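Local coordinates for protein putative NADPH:quinone oxidoreductase (Ralstonia eutropha, PDB 3IUP) that binds NADPH and probably uses it to reduce quinones, as a member of the medium-chain dehydrogenase/reductase superfamily, at residues 36-41 against 372-377; 3-8 against 128-133; 100-105 against 113-118. All blocks are in the same frame, centred on the assembly; numbering follows the deposited sequence. Where two conformers were deposited one is given.

Interaction 1. Residues 36-41 against 372-377; sequences LIRIEA and NPNKGL
The contact of I39 and E40 with N372, P373 and N374 joins a strand to a turn: the loop that follows strand 369-372 folds over the far part of strand 34-43, in the mixed sheet of the GroES-like domain. One polar bond spans the two segments. N374 ND2 donates to I39 O at 2.8 Å, reaching it from a direction tilted out of the carbonyl plane, while the acceptor lies almost in the plane of the amide. The same nitrogen also donates to Q129 O of the neighbouring segment, so one amide fastens two backbones. Its torsion explains the reach: with chi1 at -77°, CG stands opposite the carbonyl carbon and carries the amide over the strand, where ND2 also comes to 3.4 Å from R38 CG. The guanidinium of R38, nearly perpendicular to that amide, is fixed by a salt bridge in which NE and NH2 both donate to E40 OE2 from the same face of the carboxylate.

P373 supplies the apolar part, its CG resting 3.9 Å from I39 CG2 and its CD 3.5 Å from I39 O. N372 CA offers a CA-H...O contact of 3.4 Å to E40 O. N372 CG lies 3.0 Å from that same oxygen, while OD1 accepts from N374 N, which sits above its carbonyl plane, consistent with holding the turn. E40 and A41 form a classic beta bulge against strand 98-105; facing them is an Asx turn sharing its start with a type I turn, N372 to K375, in the loop after strand 369-372.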
loop_
_atom_site.group_PDB
_atom_site.type_symbol
_atom_site.label_atom_id
_atom_site.label_comp_id
_atom_site.label_asym_id
_atom_site.label_seq_id
_atom_site.Cartn_x
_atom_site.Cartn_y
_atom_site.Cartn_z
ATOM N N LEU A 36 39.198 6.573 15.411
ATOM C CA LEU A 36 39.418 5.198 15.057
ATOM C C LEU A 36 38.870 4.367 16.178
ATOM O O LEU A 36 39.297 4.528 17.327
ATOM C CB LEU A 36 40.909 4.905 14.883
ATOM C CG LEU A 36 41.227 3.517 14.308
ATOM C CD1 LEU A 36 40.764 3.444 12.852
ATOM C CD2 LEU A 36 42.734 3.237 14.469
ATOM N N ILE A 37 37.930 3.469 15.843
ATOM C CA ILE A 37 37.294 2.602 16.822
ATOM C C ILE A 37 37.776 1.176 16.679
ATOM O O ILE A 37 37.791 0.619 15.564
ATOM C CB ILE A 37 35.775 2.608 16.697
ATOM C CG1 ILE A 37 35.212 4.031 16.831
ATOM C CG2 ILE A 37 35.162 1.646 17.708
ATOM C CD1 ILE A 37 33.806 4.099 16.237
ATOM N N ARG A 38 38.183 0.569 17.792
ATOM C CA ARG A 38 38.438 -0.873 17.821
ATOM C C ARG A 38 37.084 -1.537 18.096
ATOM O O ARG A 38 36.572 -1.441 19.202
ATOM C CB ARG A 38 39.433 -1.245 18.938
ATOM C CG ARG A 38 39.818 -2.746 18.934
ATOM C CD ARG A 38 40.799 -3.136 20.011
ATOM N NE ARG A 38 40.182 -2.955 21.307
ATOM C CZ ARG A 38 40.609 -2.121 22.257
ATOM N NH1 ARG A 38 41.732 -1.424 22.104
ATOM N NH2 ARG A 38 39.946 -2.040 23.393
ATOM N N ILE A 39 36.520 -2.219 17.095
ATOM C CA ILE A 39 35.150 -2.730 17.216
ATOM C C ILE A 39 35.173 -4.061 17.986
ATOM O O ILE A 39 35.924 -4.965 17.652
ATOM C CB ILE A 39 34.478 -2.882 15.845
ATOM C CG1 ILE A 39 34.432 -1.525 15.127
ATOM C CG2 ILE A 39 33.052 -3.448 16.022
ATOM C CD1 ILE A 39 34.082 -1.606 13.648
ATOM N N GLU A 40 34.368 -4.129 19.045
ATOM C CA GLU A 40 34.337 -5.307 19.926
ATOM C C GLU A 40 32.989 -6.029 19.921
ATOM O O GLU A 40 32.867 -7.119 20.514
ATOM C CB GLU A 40 34.753 -4.914 21.350
ATOM C CG GLU A 40 36.188 -4.416 21.349
ATOM C CD GLU A 40 36.750 -4.105 22.699
ATOM O OE1 GLU A 40 35.996 -4.067 23.664
ATOM O OE2 GLU A 40 38.002 -3.971 22.784
ATOM N N ALA A 41 31.979 -5.446 19.267
ATOM C CA ALA A 41 30.630 -6.027 19.283
ATOM C C ALA A 41 29.841 -5.495 18.097
ATOM O O ALA A 41 29.657 -4.287 17.965
ATOM C CB ALA A 41 29.885 -5.740 20.575
ATOM N N ASN A 372 32.349 -10.371 17.605
ATOM C CA ASN A 372 33.408 -9.544 18.137
ATOM C C ASN A 372 34.576 -9.618 17.171
ATOM O O ASN A 372 35.308 -10.608 17.162
ATOM C CB ASN A 372 33.838 -10.008 19.527
ATOM C CG ASN A 372 35.032 -9.213 20.063
ATOM O OD1 ASN A 372 35.625 -8.385 19.368
ATOM N ND2 ASN A 372 35.350 -9.437 21.321
ATOM N N PRO A 373 34.762 -8.585 16.331
ATOM C CA PRO A 373 35.795 -8.664 15.277
ATOM C C PRO A 373 37.179 -8.881 15.787
ATOM O O PRO A 373 38.037 -9.364 15.036
ATOM C CB PRO A 373 35.712 -7.279 14.609
ATOM C CG PRO A 373 34.268 -6.927 14.772
ATOM C CD PRO A 373 33.932 -7.386 16.164
ATOM N N ASN A 374 37.429 -8.468 17.014
ATOM C CA ASN A 374 38.731 -8.639 17.580
ATOM C C ASN A 374 38.917 -9.901 18.445
ATOM O O ASN A 374 40.019 -10.138 18.978
ATOM C CB ASN A 374 39.109 -7.364 18.334
ATOM C CG ASN A 374 39.522 -6.265 17.397
ATOM O OD1 ASN A 374 40.651 -6.266 16.919
ATOM N ND2 ASN A 374 38.590 -5.330 17.075
ATOM N N LYS A 375 37.883 -10.716 18.562
ATOM C CA LYS A 375 37.976 -11.964 19.331
ATOM C C LYS A 375 39.091 -12.839 18.767
ATOM O O LYS A 375 39.164 -13.088 17.560
ATOM C CB LYS A 375 36.655 -12.710 19.261
ATOM C CG LYS A 375 36.588 -13.967 20.082
ATOM C CD LYS A 375 35.160 -14.387 20.333
ATOM C CE LYS A 375 35.064 -15.600 21.251
ATOM N NZ LYS A 375 34.568 -16.827 20.521
ATOM N N GLY A 376 39.976 -13.300 19.640
ATOM C CA GLY A 376 41.039 -14.226 19.208
ATOM C C GLY A 376 42.216 -13.557 18.511
ATOM O O GLY A 376 43.199 -14.220 18.158
ATOM N N LEU A 377 42.132 -12.236 18.327
ATOM C CA LEU A 377 43.101 -11.492 17.543
ATOM C C LEU A 377 43.889 -10.509 18.419
ATOM O O LEU A 377 43.425 -10.089 19.478
ATOM C CB LEU A 377 42.395 -10.758 16.403
ATOM C CG LEU A 377 41.701 -11.634 15.355
ATOM C CD1 LEU A 377 41.120 -10.746 14.257
ATOM C CD2 LEU A 377 42.627 -12.707 14.760
#

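Interaction 2. Residues 3-8 against 128-133; sequences HSALQL and SQYRCI
Q129 meets A5 and L6 where a lone beta bridge, Q7 with S128, brings strand 4-12 to the chain entering strand 130-134; 128-133 belongs to the GroES-like domain, and 3-8 joins it from the five-stranded antiparallel sheet. The short strand axes stand 89° apart, consistent with a single bridge. Along Q129, CB lies 3.9 Å from A5 CB; CG passes 3.7 Å from L6 O; CD comes back to A5 CB at 3.8 Å; and OE1 accepts from L6 N at 2.8 Å, the donor tilted 32° from the carbonyl plane. The chain is extended beyond CG (chi2 -174°) and runs side by side with L6, which takes the oxygen to a backbone N-H one residue before the bridge. In return Q129 N donates to L6 O at 2.9 Å, so one glutamine clasps the backbone N-H and C=O of L6. A5 CB also touches the Y130 ring at its edge. Q7 CD lies against S128 OG, which is hydrogen-bonded to A125 O, and Q7 OE1 accepts from R9. One water completes the junction: it donates to L6 O and accepts from Y130 N, 3.0 Å in each case, with a weak 3.4 Å bond from Q7 NE2.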
loop_
_atom_site.group_PDB
_atom_site.type_symbol
_atom_site.label_atom_id
_atom_site.label_comp_id
_atom_site.label_asym_id
_atom_site.label_seq_id
_atom_site.Cartn_x
_atom_site.Cartn_y
_atom_site.Cartn_z
ATOM N N HIS A 3 49.487 0.311 10.310
ATOM C CA HIS A 3 49.230 -1.158 10.410
ATOM C C HIS A 3 48.076 -1.552 9.469
ATOM O O HIS A 3 47.511 -0.738 8.733
ATOM C CB HIS A 3 48.878 -1.531 11.859
ATOM N N SER A 4 47.791 -2.840 9.425
ATOM C CA SER A 4 46.592 -3.314 8.761
ATOM C C SER A 4 45.935 -4.338 9.676
ATOM O O SER A 4 46.534 -4.840 10.632
ATOM C CB SER A 4 46.919 -3.943 7.420
ATOM O OG SER A 4 47.842 -4.984 7.632
ATOM N N ALA A 5 44.676 -4.616 9.379
ATOM C CA ALA A 5 43.854 -5.468 10.192
ATOM C C ALA A 5 42.746 -5.993 9.298
ATOM O O ALA A 5 42.657 -5.628 8.131
ATOM C CB ALA A 5 43.289 -4.724 11.370
ATOM N N LEU A 6 41.898 -6.853 9.831
ATOM C CA LEU A 6 40.995 -7.597 8.984
ATOM C C LEU A 6 39.617 -6.945 8.910
ATOM O O LEU A 6 39.143 -6.326 9.873
ATOM C CB LEU A 6 40.850 -9.033 9.520
ATOM C CG LEU A 6 42.148 -9.839 9.559
ATOM C CD1 LEU A 6 41.830 -11.203 10.141
ATOM C CD2 LEU A 6 42.704 -9.940 8.147
ATOM N N GLN A 7 38.974 -7.122 7.759
ATOM C CA GLN A 7 37.578 -6.731 7.568
ATOM C C GLN A 7 36.904 -7.740 6.677
ATOM O O GLN A 7 37.490 -8.186 5.710
ATOM C CB GLN A 7 37.455 -5.372 6.905
ATOM C CG GLN A 7 38.234 -4.301 7.585
ATOM C CD GLN A 7 37.743 -2.937 7.225
ATOM O OE1 GLN A 7 37.039 -2.767 6.230
ATOM N NE2 GLN A 7 38.121 -1.945 8.027
ATOM N N LEU A 8 35.683 -8.119 7.010
ATOM C CA LEU A 8 34.994 -9.076 6.163
ATOM C C LEU A 8 34.595 -8.409 4.846
ATOM O O LEU A 8 34.229 -7.205 4.821
ATOM C CB LEU A 8 33.752 -9.555 6.902
ATOM C CG LEU A 8 32.877 -10.612 6.281
ATOM C CD1 LEU A 8 32.289 -11.379 7.528
ATOM C CD2 LEU A 8 31.789 -9.998 5.380
ATOM N N SER A 128 34.635 -5.576 11.144
ATOM C CA SER A 128 36.000 -5.035 10.883
ATOM C C SER A 128 36.676 -4.901 12.206
ATOM O O SER A 128 36.049 -4.522 13.198
ATOM C CB SER A 128 35.969 -3.628 10.251
ATOM O OG SER A 128 35.209 -3.618 9.047
ATOM N N GLN A 129 37.973 -5.168 12.257
ATOM C CA GLN A 129 38.657 -4.955 13.523
ATOM C C GLN A 129 38.679 -3.484 13.948
ATOM O O GLN A 129 38.517 -3.180 15.148
ATOM C CB GLN A 129 40.080 -5.476 13.444
ATOM C CG GLN A 129 40.189 -6.976 13.391
ATOM C CD GLN A 129 41.633 -7.453 13.450
ATOM O OE1 GLN A 129 42.183 -7.897 12.461
ATOM N NE2 GLN A 129 42.250 -7.359 14.643
ATOM N N TYR A 130 38.890 -2.597 12.973
ATOM C CA TYR A 130 39.006 -1.126 13.247
ATOM C C TYR A 130 38.212 -0.392 12.241
ATOM O O TYR A 130 38.224 -0.782 11.065
ATOM C CB TYR A 130 40.472 -0.660 13.131
ATOM C CG TYR A 130 41.297 -1.223 14.228
ATOM C CD1 TYR A 130 41.353 -0.585 15.461
ATOM C CD2 TYR A 130 41.985 -2.423 14.057
ATOM C CE1 TYR A 130 42.087 -1.134 16.499
ATOM C CE2 TYR A 130 42.700 -2.994 15.088
ATOM C CZ TYR A 130 42.749 -2.347 16.301
ATOM O OH TYR A 130 43.455 -2.883 17.351
ATOM N N ARG A 131 37.523 0.675 12.686
ATOM C CA ARG A 131 36.800 1.560 11.756
ATOM C C ARG A 131 37.129 3.000 12.070
ATOM O O ARG A 131 37.112 3.390 13.244
ATOM C CB ARG A 131 35.280 1.302 11.792
ATOM C CG ARG A 131 34.889 0.123 10.913
ATOM C CD ARG A 131 34.824 0.505 9.436
ATOM N NE ARG A 131 33.573 1.205 9.158
ATOM C CZ ARG A 131 33.456 2.460 8.727
ATOM N NH1 ARG A 131 34.537 3.206 8.460
ATOM N NH2 ARG A 131 32.246 2.966 8.524
ATOM N N CYS A 132 37.442 3.743 11.018
ATOM C CA CYS A 132 37.725 5.164 11.065
ATOM C C CYS A 132 36.486 5.887 10.609
ATOM O O CYS A 132 36.057 5.747 9.449
ATOM C CB CYS A 132 38.870 5.514 10.154
ATOM S SG CYS A 132 39.322 7.250 10.272
ATOM N N ILE A 133 35.831 6.548 11.543
ATOM C CA ILE A 133 34.563 7.169 11.226
ATOM C C ILE A 133 34.459 8.546 11.818
ATOM O O ILE A 133 35.148 8.844 12.760
ATOM C CB ILE A 133 33.381 6.318 11.650
ATOM C CG1 ILE A 133 33.103 6.407 13.119
ATOM C CG2 ILE A 133 33.571 4.838 11.261
ATOM C CD1 ILE A 133 31.628 6.169 13.348
HETATM O O HOH W 1 40.033 -3.546 10.408
#

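Interaction 3. Residues 100-105 against 113-118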
loop_
_atom_site.group_PDB
_atom_site.type_symbol
_atom_site.label_atom_id
_atom_site.label_comp_id
_atom_site.label_asym_id
_atom_site.label_seq_id
_atom_site.Cartn_x
_atom_site.Cartn_y
_atom_site.Cartn_z
ATOM N N GLY A 100 32.456 -0.224 20.150
ATOM C CA GLY A 100 33.809 -0.522 20.542
ATOM C C GLY A 100 34.440 0.637 21.281
ATOM O O GLY A 100 33.752 1.525 21.796
ATOM N N VAL A 101 35.763 0.649 21.278
ATOM C CA VAL A 101 36.524 1.644 22.014
ATOM C C VAL A 101 37.303 2.558 21.063
ATOM O O VAL A 101 37.903 2.095 20.103
ATOM C CB VAL A 101 37.475 0.968 22.980
ATOM C CG1 VAL A 101 38.331 2.021 23.724
ATOM C CG2 VAL A 101 36.682 0.130 23.976
ATOM N N VAL A 102 37.274 3.853 21.339
ATOM C CA VAL A 102 38.013 4.825 20.548
ATOM C C VAL A 102 39.458 4.793 20.991
ATOM O O VAL A 102 39.762 5.084 22.156
ATOM C CB VAL A 102 37.470 6.250 20.692
ATOM C CG1 VAL A 102 38.390 7.237 19.942
ATOM C CG2 VAL A 102 36.016 6.376 20.159
ATOM N N VAL A 103 40.324 4.395 20.071
ATOM C CA VAL A 103 41.750 4.208 20.326
ATOM C C VAL A 103 42.619 5.265 19.657
ATOM O O VAL A 103 43.792 5.395 20.010
ATOM C CB VAL A 103 42.244 2.813 19.827
ATOM C CG1 VAL A 103 41.569 1.692 20.621
ATOM C CG2 VAL A 103 42.003 2.660 18.330
ATOM N N GLU A 104 42.095 5.991 18.672
ATOM C CA GLU A 104 42.790 7.167 18.126
ATOM C C GLU A 104 41.744 8.226 17.832
ATOM O O GLU A 104 40.629 7.917 17.425
ATOM C CB GLU A 104 43.527 6.860 16.826
ATOM C CG GLU A 104 44.734 5.942 16.953
ATOM C CD GLU A 104 45.464 5.701 15.619
ATOM O OE1 GLU A 104 45.519 6.602 14.749
ATOM O OE2 GLU A 104 46.014 4.594 15.466
ATOM N N ALA A 105 42.130 9.479 17.974
ATOM C CA ALA A 105 41.229 10.599 17.715
ATOM C C ALA A 105 41.950 11.681 16.901
ATOM O O ALA A 105 43.123 11.997 17.143
ATOM C CB ALA A 105 40.695 11.175 19.027
ATOM N N ALA A 113 37.256 14.604 22.277
ATOM C CA ALA A 113 36.338 14.339 23.401
ATOM C C ALA A 113 35.935 12.881 23.462
ATOM O O ALA A 113 35.433 12.405 24.477
ATOM C CB ALA A 113 35.088 15.247 23.341
ATOM N N LEU A 114 36.123 12.156 22.371
ATOM C CA LEU A 114 35.768 10.752 22.331
ATOM C C LEU A 114 36.916 9.834 22.678
ATOM O O LEU A 114 36.722 8.629 22.845
ATOM C CB LEU A 114 35.238 10.408 20.930
ATOM C CG LEU A 114 33.942 11.120 20.493
ATOM C CD1 LEU A 114 33.586 10.574 19.121
ATOM C CD2 LEU A 114 32.761 10.948 21.462
HETATM N N MSE A 115 38.133 10.357 22.768
HETATM C CA MSE A 115 39.268 9.484 23.027
HETATM C C MSE A 115 39.019 8.589 24.244
HETATM O O MSE A 115 38.614 9.055 25.311
HETATM C CB MSE A 115 40.559 10.283 23.269
HETATM C CG MSE A 115 41.778 9.400 23.359
HETATM SE SE MSE A 115 42.168 8.357 21.778
HETATM C CE MSE A 115 43.893 7.697 22.433
ATOM N N GLY A 116 39.226 7.290 24.042
ATOM C CA GLY A 116 39.112 6.316 25.109
ATOM C C GLY A 116 37.715 5.925 25.495
ATOM O O GLY A 116 37.553 5.009 26.302
ATOM N N LYS A 117 36.707 6.543 24.882
ATOM C CA LYS A 117 35.326 6.233 25.182
ATOM C C LYS A 117 34.845 4.975 24.462
ATOM O O LYS A 117 35.332 4.607 23.399
ATOM C CB LYS A 117 34.442 7.412 24.822
ATOM C CG LYS A 117 34.830 8.714 25.561
ATOM C CD LYS A 117 33.808 9.138 26.526
ATOM C CE LYS A 117 34.148 10.494 27.138
ATOM N NZ LYS A 117 35.295 10.338 28.046
ATOM N N THR A 118 33.864 4.349 25.093
ATOM C CA THR A 118 33.094 3.281 24.494
ATOM C C THR A 118 31.930 3.916 23.775
ATOM O O THR A 118 31.102 4.634 24.384
ATOM C CB THR A 118 32.638 2.255 25.561
ATOM O OG1 THR A 118 33.809 1.698 26.150
ATOM C CG2 THR A 118 31.826 1.112 24.906
#
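V102 is the apolar centre of this contact, its isopropyl group pressed against the turn formed by L114 to K117. The two methyls straddle a carbonyl oxygen: CB lies 3.3 Å from L114 O, with CG1 and CG2 nearly equally far to either side. With CG1 opposite the backbone N (chi1 174°), that methyl is directed to M115, while CG2 packs against L114 CB. M115, present as selenomethionine, wraps past the end of the strand. Its chain bends at chi2 (61°), bringing SE to 4.2 Å from A105 CB and the terminal CE to 3.3 Å from V103 O, so the selenoether covers the backbone where V103 and E104 form a classic beta bulge. L114 itself looks on toward C138 and V140 of strand 138-140, whereas V102 also touches V35 on strand 34-43.

Outward from this core the contact becomes a backbone ladder. V102 N donates to K117 O at 2.9 Å, and G116 N returns a bond to V102 O at 3.0 Å. The turn is of type II and closed by K117 N to L114 O at 2.9 Å; G116 has the positive phi expected at its third position. Beyond the ladder, V101 and T118 form an antiparallel non-hydrogen-bonded pair, with V101 CG2 lying 3.9 Å from T118 OG1. T118 CA adds a CA-H...O contact to G100 O at 3.3 Å.

The chemistry is thus divided: main-chain bonds set the register of turn against strand, while the side chains add mostly apolar contact, with V102 buried in the middle and M115 lying exposed at the surface.

From the N terminus, residues 3-8 open the first loop, which interaction 2 closes at 128-133. Strand 34-43 starts inside that loop, but its partner in interaction 1 comes only at 372-377, near the C terminus, so the two contacts cross. Interaction 3 is the local one: 100-105 returns to 113-118 after a short helix, within the spans of both others. In space, strand 34-43 lies between strands 98-105 and 130-134, and therefore touches the other two contacts directly. Interaction 2 links the five-stranded antiparallel sheet to this mixed sheet, interaction 1 brings back the chain end after the parallel, probably nucleotide-binding, sheet, and interaction 3 extends the mixed sheet outward toward strand 118-121.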